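Local structure of alpha-1,2-mannosidase (Bacteroides thetaiotaomicron, 2WW2) at residues V674-N679 / L714-V719; A590-D595 / Y605-V610. The protein hydrolyses alpha-mannosides with inversion of configuration, as a calcium-dependent glycoside hydrolase of family 92 from a human gut symbiont. One frame throughout, in Å; residues are numbered along the deposited sequence. Where two conformers were deposited one is given.

Contact 1: V674-N679 / L714-V719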
loop_
_atom_site.group_PDB
_atom_site.type_symbol
_atom_site.label_atom_id
_atom_site.label_comp_id
_atom_site.label_asym_id
_atom_site.label_seq_id
_atom_site.Cartn_x
_atom_site.Cartn_y
_atom_site.Cartn_z
ATOM N N VAL A 674 -8.447 31.391 -26.351
ATOM C CA VAL A 674 -8.763 31.259 -24.934
ATOM C C VAL A 674 -7.775 32.166 -24.216
ATOM O O VAL A 674 -6.577 31.871 -24.164
ATOM C CB VAL A 674 -8.629 29.815 -24.390
ATOM C CG1 VAL A 674 -8.915 29.780 -22.877
ATOM C CG2 VAL A 674 -9.551 28.852 -25.130
ATOM N N SER A 675 -8.244 33.301 -23.708
ATOM C CA SER A 675 -7.320 34.168 -22.965
ATOM C C SER A 675 -7.541 34.104 -21.451
ATOM O O SER A 675 -8.674 34.037 -20.965
ATOM C CB SER A 675 -7.345 35.606 -23.496
ATOM O OG SER A 675 -8.558 36.227 -23.160
ATOM N N ALA A 676 -6.441 34.112 -20.710
ATOM C CA ALA A 676 -6.470 34.011 -19.264
ATOM C C ALA A 676 -5.337 34.903 -18.770
ATOM O O ALA A 676 -4.306 34.426 -18.282
ATOM C CB ALA A 676 -6.264 32.539 -18.832
ATOM N N ALA A 677 -5.537 36.211 -18.917
ATOM C CA ALA A 677 -4.442 37.161 -18.765
ATOM C C ALA A 677 -3.809 37.107 -17.385
ATOM O O ALA A 677 -2.619 37.376 -17.244
ATOM C CB ALA A 677 -4.907 38.595 -19.108
ATOM N N ASP A 678 -4.581 36.752 -16.358
ATOM C CA ASP A 678 -4.016 36.686 -15.005
ATOM C C ASP A 678 -3.819 35.267 -14.495
ATOM O O ASP A 678 -3.836 35.015 -13.289
ATOM C CB ASP A 678 -4.854 37.516 -14.035
ATOM C CG ASP A 678 -4.929 38.956 -14.451
ATOM O OD1 ASP A 678 -3.865 39.605 -14.537
ATOM O OD2 ASP A 678 -6.046 39.440 -14.719
ATOM N N ASN A 679 -3.588 34.345 -15.429
ATOM C CA ASN A 679 -3.303 32.952 -15.089
ATOM C C ASN A 679 -1.965 32.840 -14.356
ATOM O O ASN A 679 -1.039 33.628 -14.617
ATOM C CB ASN A 679 -3.266 32.100 -16.352
ATOM C CG ASN A 679 -3.648 30.648 -16.089
ATOM O OD1 ASN A 679 -3.809 30.235 -14.940
ATOM N ND2 ASN A 679 -3.787 29.871 -17.156
ATOM N N LEU A 714 -11.144 34.549 -19.861
ATOM C CA LEU A 714 -11.290 34.077 -18.495
ATOM C C LEU A 714 -10.581 34.993 -17.495
ATOM O O LEU A 714 -9.455 35.428 -17.742
ATOM C CB LEU A 714 -10.729 32.660 -18.368
ATOM C CG LEU A 714 -11.251 31.629 -19.358
ATOM C CD1 LEU A 714 -10.495 30.302 -19.194
ATOM C CD2 LEU A 714 -12.738 31.429 -19.136
ATOM N N SER A 715 -11.250 35.270 -16.372
ATOM C CA SER A 715 -10.644 35.971 -15.242
ATOM C C SER A 715 -10.267 34.912 -14.217
ATOM O O SER A 715 -11.155 34.296 -13.609
ATOM C CB SER A 715 -11.641 36.947 -14.618
ATOM O OG SER A 715 -12.052 37.918 -15.562
ATOM N N MET A 716 -8.969 34.681 -14.044
ATOM C CA MET A 716 -8.488 33.600 -13.186
ATOM C C MET A 716 -8.300 34.118 -11.763
ATOM O O MET A 716 -8.000 35.289 -11.574
ATOM C CB MET A 716 -7.165 33.020 -13.705
ATOM C CG MET A 716 -7.178 32.626 -15.183
ATOM S SD MET A 716 -8.439 31.411 -15.588
ATOM C CE MET A 716 -7.896 29.980 -14.629
ATOM N N ASP A 717 -8.486 33.245 -10.774
ATOM C CA ASP A 717 -8.437 33.640 -9.372
ATOM C C ASP A 717 -7.784 32.531 -8.553
ATOM O O ASP A 717 -7.743 31.382 -8.989
ATOM C CB ASP A 717 -9.858 33.908 -8.866
ATOM C CG ASP A 717 -9.890 34.834 -7.660
ATOM O OD1 ASP A 717 -8.810 35.191 -7.134
ATOM O OD2 ASP A 717 -11.006 35.203 -7.234
ATOM N N SER A 718 -7.288 32.880 -7.365
ATOM C CA SER A 718 -6.710 31.905 -6.442
ATOM C C SER A 718 -7.740 31.248 -5.525
ATOM O O SER A 718 -7.408 30.311 -4.794
ATOM C CB SER A 718 -5.635 32.576 -5.580
ATOM O OG SER A 718 -6.218 33.676 -4.926
ATOM N N VAL A 719 -8.975 31.740 -5.531
ATOM C CA VAL A 719 -10.042 31.068 -4.794
ATOM C C VAL A 719 -11.180 30.745 -5.755
ATOM O O VAL A 719 -11.353 31.419 -6.760
ATOM C CB VAL A 719 -10.576 31.911 -3.621
ATOM C CG1 VAL A 719 -9.416 32.366 -2.707
ATOM C CG2 VAL A 719 -11.379 33.111 -4.129
HETATM O O HOH W 1 -8.081 37.176 -19.937
HETATM O O HOH W 2 -7.488 36.288 -16.449
#
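M716 turns its side chain in under the turn formed by A676 to N679, and its atoms touch D678, A676 and N679 in turn. CB lies 3.9 Å from the backbone O of D678. CG, placed anti to the carbonyl carbon by a chi1 of -51°, packs against CB of A676 at 3.8 Å and is also close to CA of N679. Two further bends, at chi2 and chi3, fold the chain back on itself, which keeps SD beside the A676 methyl and takes CE to 4.1 Å from OD1 of N679. The N679 and M716 side chains lie alongside each other and point the same way; the amide ND2 of N679 is bound by the carbonyls of P657 and F659, which fixes the group that M716 packs against.

One direct backbone bond joins the segments: L714 N donates to S675 O at 2.8 Å, nearly straight at 171°. On the buried side, the side chains of L714 and V674 cross obliquely, CD1 of L714 lying 4.0 Å from CG1 of V674. Beyond this bond the backbones are bridged by water. One water accepts from A677 N at 2.9 Å and donates to L714 O; a second accepts from D678 N and, at 3.2 Å, from M716 N. The turn itself is closed by N679 N bonding to A676 O.

Strands 671-675 and 710-717 are parallel neighbours in a mixed six-stranded sheet of the catalytic region, and the arrangement is that of a parallel strand pair in which 671-675 leads on to a type I beta turn while 710-717 continues alongside the turn.

Contact 2: A590-D595 / Y605-V610; sequences AIYLYD and YHLRNV
I591 projects onto helix 600-613 and uses both of its branches there. CG2, anti to the backbone N, settles 3.8 Å from the backbone N of L607 and also touches CB of that residue. The other branch is extended, with chi2 at -177°, and carries CD1 further along the helix to CG2 of V610, 3.6 Å away. CD1 also lies near the carbonyl O of H606, an atom that accepts from V610 N within the helix. The isoleucine thus lies against the backbone of one turn, with CB of H606 also near its CG2.

L607 crosses I591 at about a right angle. Its CG is anti to the backbone N, a torsion that sends CD2 toward the hydroxyl end of Y592, 3.6 Å from OH and 3.9 Å from CZ. That hydroxyl is hydrogen-bonded to S638 of helix 632-640, which L607 also touches, so the leucine fits between the tyrosine and helix 632-640.

H606 contributes its imidazole. CD2 comes within 4.0 Å of CE2 of Y594, but the near-parallel rings, 17° apart in tilt, are slid so far that their centroids stand 6.0 Å apart and they barely overlap. Y605 CD2 lies over one face of the imidazole, near its rim, and the F551 ring meets it as well.

The contact with 605-610 is therefore essentially apolar, the two rings only grazing each other and no direct polar bond joining the segments. The hydroxyls of the buried tyrosines Y592 and Y594 bond to S638 and D548 of other helices, and a polar tie to helix 600-613 comes about one turn before L607, where I591 O is hydrogen-bonded to T603 OG1.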
loop_
_atom_site.group_PDB
_atom_site.type_symbol
_atom_site.label_atom_id
_atom_site.label_comp_id
_atom_site.label_asym_id
_atom_site.label_seq_id
_atom_site.Cartn_x
_atom_site.Cartn_y
_atom_site.Cartn_z
ATOM N N ALA A 590 -12.396 11.584 -16.153
ATOM C CA ALA A 590 -13.116 11.691 -14.873
ATOM C C ALA A 590 -12.951 13.035 -14.159
ATOM O O ALA A 590 -13.882 13.515 -13.511
ATOM C CB ALA A 590 -12.757 10.526 -13.946
ATOM N N ILE A 591 -11.780 13.652 -14.265
ATOM C CA ILE A 591 -11.602 14.958 -13.631
ATOM C C ILE A 591 -12.616 15.989 -14.126
ATOM O O ILE A 591 -12.981 16.909 -13.390
ATOM C CB ILE A 591 -10.181 15.518 -13.821
ATOM C CG1 ILE A 591 -9.230 14.777 -12.901
ATOM C CG2 ILE A 591 -10.153 16.992 -13.435
ATOM C CD1 ILE A 591 -7.780 15.309 -12.952
ATOM N N TYR A 592 -13.100 15.814 -15.356
ATOM C CA TYR A 592 -14.035 16.781 -15.933
ATOM C C TYR A 592 -15.464 16.543 -15.475
ATOM O O TYR A 592 -16.342 17.347 -15.790
ATOM C CB TYR A 592 -13.982 16.759 -17.469
ATOM C CG TYR A 592 -12.718 17.401 -18.019
ATOM C CD1 TYR A 592 -12.660 18.778 -18.248
ATOM C CD2 TYR A 592 -11.583 16.639 -18.271
ATOM C CE1 TYR A 592 -11.507 19.383 -18.731
ATOM C CE2 TYR A 592 -10.406 17.235 -18.746
ATOM C CZ TYR A 592 -10.384 18.614 -18.964
ATOM O OH TYR A 592 -9.239 19.218 -19.450
ATOM N N LEU A 593 -15.709 15.459 -14.745
ATOM C CA LEU A 593 -17.097 15.109 -14.386
ATOM C C LEU A 593 -17.712 16.106 -13.398
ATOM O O LEU A 593 -18.926 16.240 -13.327
ATOM C CB LEU A 593 -17.196 13.667 -13.870
ATOM C CG LEU A 593 -17.000 12.578 -14.936
ATOM C CD1 LEU A 593 -16.908 11.170 -14.302
ATOM C CD2 LEU A 593 -18.124 12.619 -15.935
ATOM N N TYR A 594 -16.887 16.815 -12.637
ATOM C CA TYR A 594 -17.435 17.843 -11.750
ATOM C C TYR A 594 -18.224 18.905 -12.525
ATOM O O TYR A 594 -19.088 19.547 -11.945
ATOM C CB TYR A 594 -16.360 18.537 -10.949
ATOM C CG TYR A 594 -15.578 17.674 -9.966
ATOM C CD1 TYR A 594 -16.108 17.337 -8.719
ATOM C CD2 TYR A 594 -14.282 17.274 -10.255
ATOM C CE1 TYR A 594 -15.369 16.598 -7.799
ATOM C CE2 TYR A 594 -13.531 16.515 -9.346
ATOM C CZ TYR A 594 -14.081 16.184 -8.127
ATOM O OH TYR A 594 -13.332 15.451 -7.229
ATOM N N ASP A 595 -17.916 19.080 -13.812
ATOM C CA ASP A 595 -18.620 20.044 -14.689
ATOM C C ASP A 595 -20.082 19.687 -14.897
ATOM O O ASP A 595 -20.885 20.541 -15.290
ATOM C CB ASP A 595 -17.990 20.090 -16.086
ATOM C CG ASP A 595 -16.736 20.965 -16.175
ATOM O OD1 ASP A 595 -16.448 21.755 -15.257
ATOM O OD2 ASP A 595 -16.041 20.883 -17.220
ATOM N N TYR A 605 -9.328 22.929 -10.170
ATOM C CA TYR A 605 -8.218 22.692 -9.246
ATOM C C TYR A 605 -7.434 21.432 -9.608
ATOM O O TYR A 605 -6.211 21.483 -9.757
ATOM C CB TYR A 605 -8.692 22.589 -7.790
ATOM C CG TYR A 605 -7.570 22.185 -6.873
ATOM C CD1 TYR A 605 -6.636 23.120 -6.436
ATOM C CD2 TYR A 605 -7.405 20.861 -6.497
ATOM C CE1 TYR A 605 -5.581 22.751 -5.604
ATOM C CE2 TYR A 605 -6.350 20.475 -5.676
ATOM C CZ TYR A 605 -5.445 21.421 -5.236
ATOM O OH TYR A 605 -4.406 21.026 -4.422
ATOM N N HIS A 606 -8.134 20.309 -9.724
ATOM C CA HIS A 606 -7.485 19.015 -9.930
ATOM C C HIS A 606 -6.786 18.894 -11.273
ATOM O O HIS A 606 -5.698 18.326 -11.372
ATOM C CB HIS A 606 -8.483 17.874 -9.755
ATOM C CG HIS A 606 -8.917 17.686 -8.336
ATOM N ND1 HIS A 606 -8.041 17.323 -7.335
ATOM C CD2 HIS A 606 -10.131 17.825 -7.745
ATOM C CE1 HIS A 606 -8.696 17.244 -6.189
ATOM N NE2 HIS A 606 -9.965 17.543 -6.411
ATOM N N LEU A 607 -7.417 19.424 -12.307
ATOM C CA LEU A 607 -6.818 19.447 -13.622
ATOM C C LEU A 607 -5.482 20.200 -13.584
ATOM O O LEU A 607 -4.445 19.703 -14.049
ATOM C CB LEU A 607 -7.804 20.140 -14.562
ATOM C CG LEU A 607 -7.581 20.053 -16.055
ATOM C CD1 LEU A 607 -6.415 20.964 -16.386
ATOM C CD2 LEU A 607 -7.348 18.594 -16.503
ATOM N N ARG A 608 -5.488 21.401 -13.023
ATOM C CA ARG A 608 -4.246 22.160 -12.968
ATOM C C ARG A 608 -3.202 21.449 -12.099
ATOM O O ARG A 608 -2.021 21.455 -12.407
ATOM C CB ARG A 608 -4.508 23.602 -12.511
ATOM C CG ARG A 608 -5.400 24.365 -13.533
ATOM C CD ARG A 608 -4.624 24.673 -14.815
ATOM N NE ARG A 608 -3.476 25.532 -14.500
ATOM C CZ ARG A 608 -3.570 26.848 -14.327
ATOM N NH1 ARG A 608 -4.740 27.458 -14.462
ATOM N NH2 ARG A 608 -2.497 27.564 -14.013
ATOM N N ASN A 609 -3.651 20.791 -11.040
ATOM C CA ASN A 609 -2.736 20.038 -10.174
ATOM C C ASN A 609 -2.075 18.879 -10.953
ATOM O O ASN A 609 -0.851 18.711 -10.918
ATOM C CB ASN A 609 -3.503 19.537 -8.950
ATOM C CG ASN A 609 -2.606 19.196 -7.789
ATOM O OD1 ASN A 609 -1.602 19.862 -7.529
ATOM N ND2 ASN A 609 -2.978 18.154 -7.061
ATOM N N VAL A 610 -2.877 18.117 -11.690
ATOM C CA VAL A 610 -2.347 17.030 -12.525
ATOM C C VAL A 610 -1.348 17.548 -13.585
ATOM O O VAL A 610 -0.271 16.998 -13.759
ATOM C CB VAL A 610 -3.490 16.216 -13.198
ATOM C CG1 VAL A 610 -2.943 15.339 -14.328
ATOM C CG2 VAL A 610 -4.229 15.342 -12.149
#

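In the fold
Contact 2 comes first along the chain and contact 1 later, yet the two meet in space, their centres 16 Å apart. R608 makes the join: it lies on helix 600-613 within contact 2 and extends its guanidinium to contact 1, where NH1 sits 3.0 Å from OD1 of N679, a probable hydrogen bond, and 4.0 Å from CE of M716. NH1 is also bonded to S656 OG. The helix is thereby tied to the turn that follows strand 671-675. A glycerol, probably from the crystallisation liquor, lies about 4 Å from the N679 side chain, whereas a sodium ion lies about 12 Å from the side chain of V610.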